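Local coordinates for protein alkyl hydroperoxide reductase AhpD (Legionella pneumophila, PDB 5DIK) that probably reduces peroxides as an AhpD-like alkylhydroperoxidase of the carboxymuconolactone decarboxylase family, with a possible role in the antioxidative response, at residues I16-T21 with P70-F75; A85-L91 with A112-E117. All coordinates share one frame; numbering follows the deposited sequence. Where two conformers were deposited one is given.

Contact 1: residues I16-T21 with P70-F75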
loop_
_atom_site.group_PDB
_atom_site.type_symbol
_atom_site.label_atom_id
_atom_site.label_comp_id
_atom_site.label_asym_id
_atom_site.label_seq_id
_atom_site.Cartn_x
_atom_site.Cartn_y
_atom_site.Cartn_z
ATOM N N ILE A 16 10.316 -11.827 16.828
ATOM C CA ILE A 16 9.824 -10.580 16.210
ATOM C C ILE A 16 8.947 -9.830 17.212
ATOM O O ILE A 16 9.153 -8.643 17.441
ATOM C CB ILE A 16 9.063 -10.864 14.889
ATOM C CG1 ILE A 16 10.039 -11.288 13.805
ATOM C CG2 ILE A 16 8.276 -9.634 14.438
ATOM C CD1 ILE A 16 9.393 -11.855 12.564
ATOM N N THR A 17 8.006 -10.523 17.847
ATOM C CA THR A 17 7.063 -9.885 18.771
ATOM C C THR A 17 7.744 -9.409 20.039
ATOM O O THR A 17 7.464 -8.322 20.543
ATOM C CB THR A 17 5.879 -10.807 19.129
ATOM O OG1 THR A 17 6.356 -12.081 19.602
ATOM C CG2 THR A 17 5.005 -11.024 17.896
ATOM N N LYS A 18 8.673 -10.205 20.568
ATOM C CA LYS A 18 9.421 -9.763 21.758
ATOM C C LYS A 18 10.255 -8.507 21.491
ATOM O O LYS A 18 10.297 -7.623 22.322
ATOM C CB LYS A 18 10.302 -10.908 22.319
ATOM C CG LYS A 18 9.461 -11.956 23.039
ATOM C CD LYS A 18 10.271 -13.181 23.458
ATOM C CE LYS A 18 11.018 -12.917 24.752
ATOM N NZ LYS A 18 11.773 -14.125 25.216
ATOM N N ASP A 19 10.931 -8.458 20.347
ATOM C CA ASP A 19 11.726 -7.289 19.973
ATOM C C ASP A 19 10.852 -6.044 19.801
ATOM O O ASP A 19 11.252 -4.953 20.194
ATOM C CB ASP A 19 12.559 -7.561 18.727
ATOM C CG ASP A 19 13.764 -8.465 19.019
ATOM O OD1 ASP A 19 13.990 -8.787 20.215
ATOM O OD2 ASP A 19 14.454 -8.878 18.062
ATOM N N ILE A 20 9.654 -6.202 19.255
ATOM C CA ILE A 20 8.742 -5.060 19.152
ATOM C C ILE A 20 8.259 -4.644 20.547
ATOM O O ILE A 20 8.225 -3.457 20.881
ATOM C CB ILE A 20 7.568 -5.371 18.207
ATOM C CG1 ILE A 20 8.080 -5.445 16.763
ATOM C CG2 ILE A 20 6.466 -4.335 18.382
ATOM C CD1 ILE A 20 7.153 -6.165 15.787
ATOM N N THR A 21 7.901 -5.618 21.373
ATOM C CA THR A 21 7.413 -5.332 22.726
ATOM C C THR A 21 8.449 -4.553 23.544
ATOM O O THR A 21 8.083 -3.654 24.275
ATOM C CB THR A 21 6.989 -6.630 23.451
ATOM O OG1 THR A 21 5.870 -7.185 22.758
ATOM C CG2 THR A 21 6.591 -6.374 24.932
ATOM N N PRO A 70 4.801 -8.368 9.265
ATOM C CA PRO A 70 5.198 -9.570 10.071
ATOM C C PRO A 70 4.940 -9.399 11.556
ATOM O O PRO A 70 4.467 -10.330 12.204
ATOM C CB PRO A 70 6.703 -9.702 9.796
ATOM C CG PRO A 70 6.894 -9.108 8.449
ATOM C CD PRO A 70 5.930 -7.909 8.426
ATOM N N GLY A 71 5.149 -8.195 12.068
ATOM C CA GLY A 71 4.822 -7.889 13.444
ATOM C C GLY A 71 3.384 -8.095 13.803
ATOM O O GLY A 71 3.074 -8.773 14.801
ATOM N N CYS A 72 2.490 -7.501 13.002
ATOM C CA CYS A 72 1.060 -7.663 13.169
ATOM C C CYS A 72 0.671 -9.125 13.044
ATOM O O CYS A 72 -0.140 -9.629 13.811
ATOM C CB CYS A 72 0.336 -6.907 12.059
ATOM S SG CYS A 72 0.847 -5.184 11.855
ATOM N N ILE A 73 1.283 -9.807 12.082
ATOM C CA ILE A 73 0.966 -11.242 11.873
ATOM C C ILE A 73 1.314 -12.044 13.152
ATOM O O ILE A 73 0.515 -12.872 13.623
ATOM C CB ILE A 73 1.674 -11.802 10.622
ATOM C CG1 ILE A 73 0.979 -11.257 9.372
ATOM C CG2 ILE A 73 1.609 -13.338 10.576
ATOM C CD1 ILE A 73 1.766 -11.491 8.095
ATOM N N GLY A 74 2.473 -11.752 13.717
ATOM C CA GLY A 74 2.921 -12.398 14.939
ATOM C C GLY A 74 1.994 -12.161 16.114
ATOM O O GLY A 74 1.541 -13.106 16.758
ATOM N N PHE A 75 1.691 -10.896 16.390
ATOM C CA PHE A 75 0.815 -10.574 17.497
ATOM C C PHE A 75 -0.584 -11.119 17.351
ATOM O O PHE A 75 -1.129 -11.664 18.319
ATOM C CB PHE A 75 0.750 -9.062 17.783
ATOM C CG PHE A 75 1.976 -8.520 18.473
ATOM C CD1 PHE A 75 2.260 -8.850 19.807
ATOM C CD2 PHE A 75 2.834 -7.642 17.822
ATOM C CE1 PHE A 75 3.403 -8.357 20.451
ATOM C CE2 PHE A 75 3.978 -7.150 18.456
ATOM C CZ PHE A 75 4.254 -7.490 19.785
#
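One face of the Phe75 ring is covered by the methyl group of Thr17: CG2 stands 3.8 Å from the ring centroid and only 2° off the ring normal, an almost ideal CH-pi contact. At the edge, in the ring plane, lies Thr21 OG1, 3.4 Å from Phe75 CZ, while Ile20 CG2 approaches near that plane, 3.8 Å from Phe75 CE2. The methyl of Thr17 gets there because CG2 stands anti to the carbonyl carbon, which turns OG1 (chi1 53°) back along its own helix, where it is hydrogen-bonded to Phe13 O and Ser14 O. Thr21 OG1 is held in turn by a 3.0 Å hydrogen bond to Thr17 O. That carbonyl also accepts from Thr21 N, the two donors arriving from opposite faces of its plane.

Beyond the ring, two glycines bring the backbones together. Ile20 CD1 sits 3.7 Å from Gly71 CA, and the CA atoms of Thr17 and Gly71 are 6.1 Å apart; Thr17 CG2 lies 3.7 Å from Gly74 C. Ile16 closes the end of the interface, its CG2 lying 4.0 Å from Gly71 CA.

The segments cross at -105°, joining helix 12-30 to the start of helix 70-82. This start carries Cys72, disulfide-linked to Cys69 in the CXXC pair characteristic of AhpD-like proteins. Helix 102-120 flanks the contact through Phe119, which touches Thr17, and Ala110 and Met107 of a second subunit pack on Ile20 and Phe75.

Contact 2: residues A85-L91 with A112-E117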
loop_
_atom_site.group_PDB
_atom_site.type_symbol
_atom_site.label_atom_id
_atom_site.label_comp_id
_atom_site.label_asym_id
_atom_site.label_seq_id
_atom_site.Cartn_x
_atom_site.Cartn_y
_atom_site.Cartn_z
ATOM N N ALA A 85 -9.135 -19.864 18.369
ATOM C CA ALA A 85 -9.457 -19.986 16.952
ATOM C C ALA A 85 -8.934 -21.315 16.433
ATOM O O ALA A 85 -7.855 -21.749 16.817
ATOM C CB ALA A 85 -8.814 -18.836 16.167
ATOM N N THR A 86 -9.675 -21.953 15.548
ATOM C CA THR A 86 -9.207 -23.201 14.951
ATOM C C THR A 86 -8.339 -22.903 13.728
ATOM O O THR A 86 -8.397 -21.822 13.116
ATOM C CB THR A 86 -10.368 -24.112 14.531
ATOM O OG1 THR A 86 -11.082 -23.499 13.446
ATOM C CG2 THR A 86 -11.324 -24.358 15.707
ATOM N N ARG A 87 -7.526 -23.886 13.399
ATOM C CA ARG A 87 -6.736 -23.879 12.186
ATOM C C ARG A 87 -7.600 -23.612 10.943
ATOM O O ARG A 87 -7.223 -22.823 10.073
ATOM C CB ARG A 87 -6.043 -25.248 12.077
ATOM C CG ARG A 87 -5.005 -25.313 10.995
ATOM C CD ARG A 87 -4.460 -26.723 10.916
ATOM N NE ARG A 87 -3.464 -26.817 9.877
ATOM C CZ ARG A 87 -2.191 -26.531 10.033
ATOM N NH1 ARG A 87 -1.713 -26.145 11.211
ATOM N NH2 ARG A 87 -1.371 -26.681 9.008
ATOM N N GLU A 88 -8.761 -24.262 10.866
ATOM C CA GLU A 88 -9.651 -24.083 9.744
ATOM C C GLU A 88 -10.239 -22.659 9.641
ATOM O O GLU A 88 -10.388 -22.148 8.537
ATOM C CB GLU A 88 -10.794 -25.112 9.745
ATOM C CG GLU A 88 -11.762 -25.010 8.548
ATOM C CD GLU A 88 -11.147 -25.287 7.165
ATOM O OE1 GLU A 88 -10.069 -25.904 7.103
ATOM O OE2 GLU A 88 -11.743 -24.886 6.139
ATOM N N GLU A 89 -10.592 -22.063 10.766
ATOM C CA GLU A 89 -11.036 -20.649 10.775
ATOM C C GLU A 89 -9.899 -19.768 10.259
ATOM O O GLU A 89 -10.138 -18.866 9.459
ATOM C CB GLU A 89 -11.473 -20.197 12.188
ATOM C CG GLU A 89 -12.761 -20.851 12.642
ATOM C CD GLU A 89 -13.045 -20.691 14.135
ATOM O OE1 GLU A 89 -12.104 -20.592 14.962
ATOM O OE2 GLU A 89 -14.231 -20.659 14.478
ATOM N N LEU A 90 -8.670 -20.025 10.710
ATOM C CA LEU A 90 -7.521 -19.254 10.206
ATOM C C LEU A 90 -7.364 -19.414 8.692
ATOM O O LEU A 90 -7.245 -18.423 7.965
ATOM C CB LEU A 90 -6.233 -19.640 10.934
ATOM C CG LEU A 90 -4.956 -19.051 10.333
ATOM C CD1 LEU A 90 -4.931 -17.557 10.564
ATOM C CD2 LEU A 90 -3.714 -19.688 10.921
ATOM N N LEU A 91 -7.356 -20.670 8.211
ATOM C CA LEU A 91 -7.177 -20.921 6.805
ATOM C C LEU A 91 -8.217 -20.171 5.977
ATOM O O LEU A 91 -7.907 -19.661 4.909
ATOM C CB LEU A 91 -7.212 -22.416 6.485
ATOM C CG LEU A 91 -6.022 -23.233 7.020
ATOM C CD1 LEU A 91 -6.267 -24.706 6.735
ATOM C CD2 LEU A 91 -4.702 -22.796 6.416
ATOM N N ALA A 112 1.601 -16.234 8.052
ATOM C CA ALA A 112 0.595 -16.346 9.095
ATOM C C ALA A 112 0.423 -17.810 9.617
ATOM O O ALA A 112 0.198 -18.036 10.797
ATOM C CB ALA A 112 -0.737 -15.819 8.610
ATOM N N LEU A 113 0.450 -18.769 8.708
ATOM C CA LEU A 113 0.282 -20.171 9.105
ATOM C C LEU A 113 1.496 -20.581 9.955
ATOM O O LEU A 113 1.332 -21.219 10.980
ATOM C CB LEU A 113 0.164 -21.073 7.898
ATOM C CG LEU A 113 -0.063 -22.554 8.244
ATOM C CD1 LEU A 113 -1.318 -22.737 9.085
ATOM C CD2 LEU A 113 -0.155 -23.377 6.986
ATOM N N GLU A 114 2.690 -20.183 9.540
ATOM C CA GLU A 114 3.907 -20.434 10.319
ATOM C C GLU A 114 3.806 -19.856 11.729
ATOM O O GLU A 114 4.102 -20.553 12.703
ATOM C CB GLU A 114 5.156 -19.895 9.604
ATOM C CG GLU A 114 6.462 -20.122 10.357
ATOM C CD GLU A 114 7.657 -19.441 9.701
ATOM O OE1 GLU A 114 7.648 -19.235 8.476
ATOM O OE2 GLU A 114 8.625 -19.116 10.415
ATOM N N ALA A 115 3.341 -18.610 11.847
ATOM C CA ALA A 115 3.153 -17.963 13.142
ATOM C C ALA A 115 2.133 -18.666 14.027
ATOM O O ALA A 115 2.389 -18.904 15.211
ATOM C CB ALA A 115 2.759 -16.487 12.974
ATOM N N PHE A 116 0.985 -18.997 13.455
ATOM C CA PHE A 116 -0.043 -19.717 14.169
ATOM C C PHE A 116 0.467 -21.061 14.699
ATOM O O PHE A 116 0.192 -21.417 15.841
ATOM C CB PHE A 116 -1.255 -19.932 13.257
ATOM C CG PHE A 116 -2.438 -20.523 13.945
ATOM C CD1 PHE A 116 -3.272 -19.738 14.728
ATOM C CD2 PHE A 116 -2.737 -21.873 13.787
ATOM C CE1 PHE A 116 -4.384 -20.282 15.345
ATOM C CE2 PHE A 116 -3.834 -22.436 14.433
ATOM C CZ PHE A 116 -4.662 -21.641 15.201
ATOM N N GLU A 117 1.216 -21.778 13.876
ATOM C CA GLU A 117 1.771 -23.071 14.290
ATOM C C GLU A 117 2.802 -22.881 15.394
ATOM O O GLU A 117 2.825 -23.660 16.356
ATOM C CB GLU A 117 2.380 -23.826 13.101
ATOM C CG GLU A 117 1.336 -24.393 12.143
ATOM C CD GLU A 117 1.897 -25.368 11.102
ATOM O OE1 GLU A 117 1.079 -26.007 10.415
ATOM O OE2 GLU A 117 3.138 -25.482 10.943
#
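Arg87 reaches Glu117 end-on, NH1 and NH2 both donating to the single oxygen OE1, in a salt bridge between two nearly antiparallel helices (160°) of the all-helical AhpD-like fold. NH1 and NH2 of Arg87 each lie 2.9 Å from Glu117 OE1, with N-H...O angles of 145°, the bend expected when two nitrogens converge on one acceptor. OE1 lies in the guanidinium plane; NH1 meets its anti lone pair, whereas NH2 arrives nearly along the C-O axis. The extended arginine, with CG anti to the backbone N (chi1 -170°), carries the guanidinium across to helix 102-120. A third subunit extends the network: its Glu30 pairs with Arg87 NE and its Lys26 with Glu117 OE2, so these charges are shared across the subunit boundary and probably balance one another.

At the start of helix 87-99, Thr86 and Glu89 form a capping box. Glu89 N donates to Thr86 OG1, and Thr86 N returns a 2.8 Å bond to Glu89 OE1, while Glu89 OE2 forms a salt bridge with Lys54.

Inward from the charges, Leu113 CD1 lies over one face of the Arg87 guanidinium, 3.7 Å above the plane and nearer its margin than its centre. Leu90 and Leu91 each bring a CD2 methyl towards this same CD1. Phe116 projects towards the beginning of helix 87-99, and Leu90 and Phe116 run alongside each other, pointing in opposite directions. Val81 of helix 70-82 also packs on Phe116, and Met61 of helix 53-66 on Leu90. Ala85 O lies in the plane of the aromatic ring at its edge, 3.6 Å from Phe116 CZ; at the base of the ring, Leu90 CD2 rests 3.4 Å from Phe116 CG.

Overall arrangement
Both segments of contact 1 come before either segment of contact 2 in the sequence, and the centres of the two contacts lie about 16 Å apart. Contact 1 joins the N-terminal helix 12-30 to helix 70-82; contact 2 joins the next helix, 87-99, to the last, 102-120. They touch directly where Ile73 CG2 packs 3.5 Å from Ala112 CA, so helices 70-82 and 102-120 link the two interfaces. The N-terminal helix also reaches the last one itself, through Phe13 on Ala115. Contact 1, holding one cysteine of the disulfide, faces a second subunit, and contact 2 faces a third and a fourth. Both therefore combine packing within the chain with assembly of the six-chain particle.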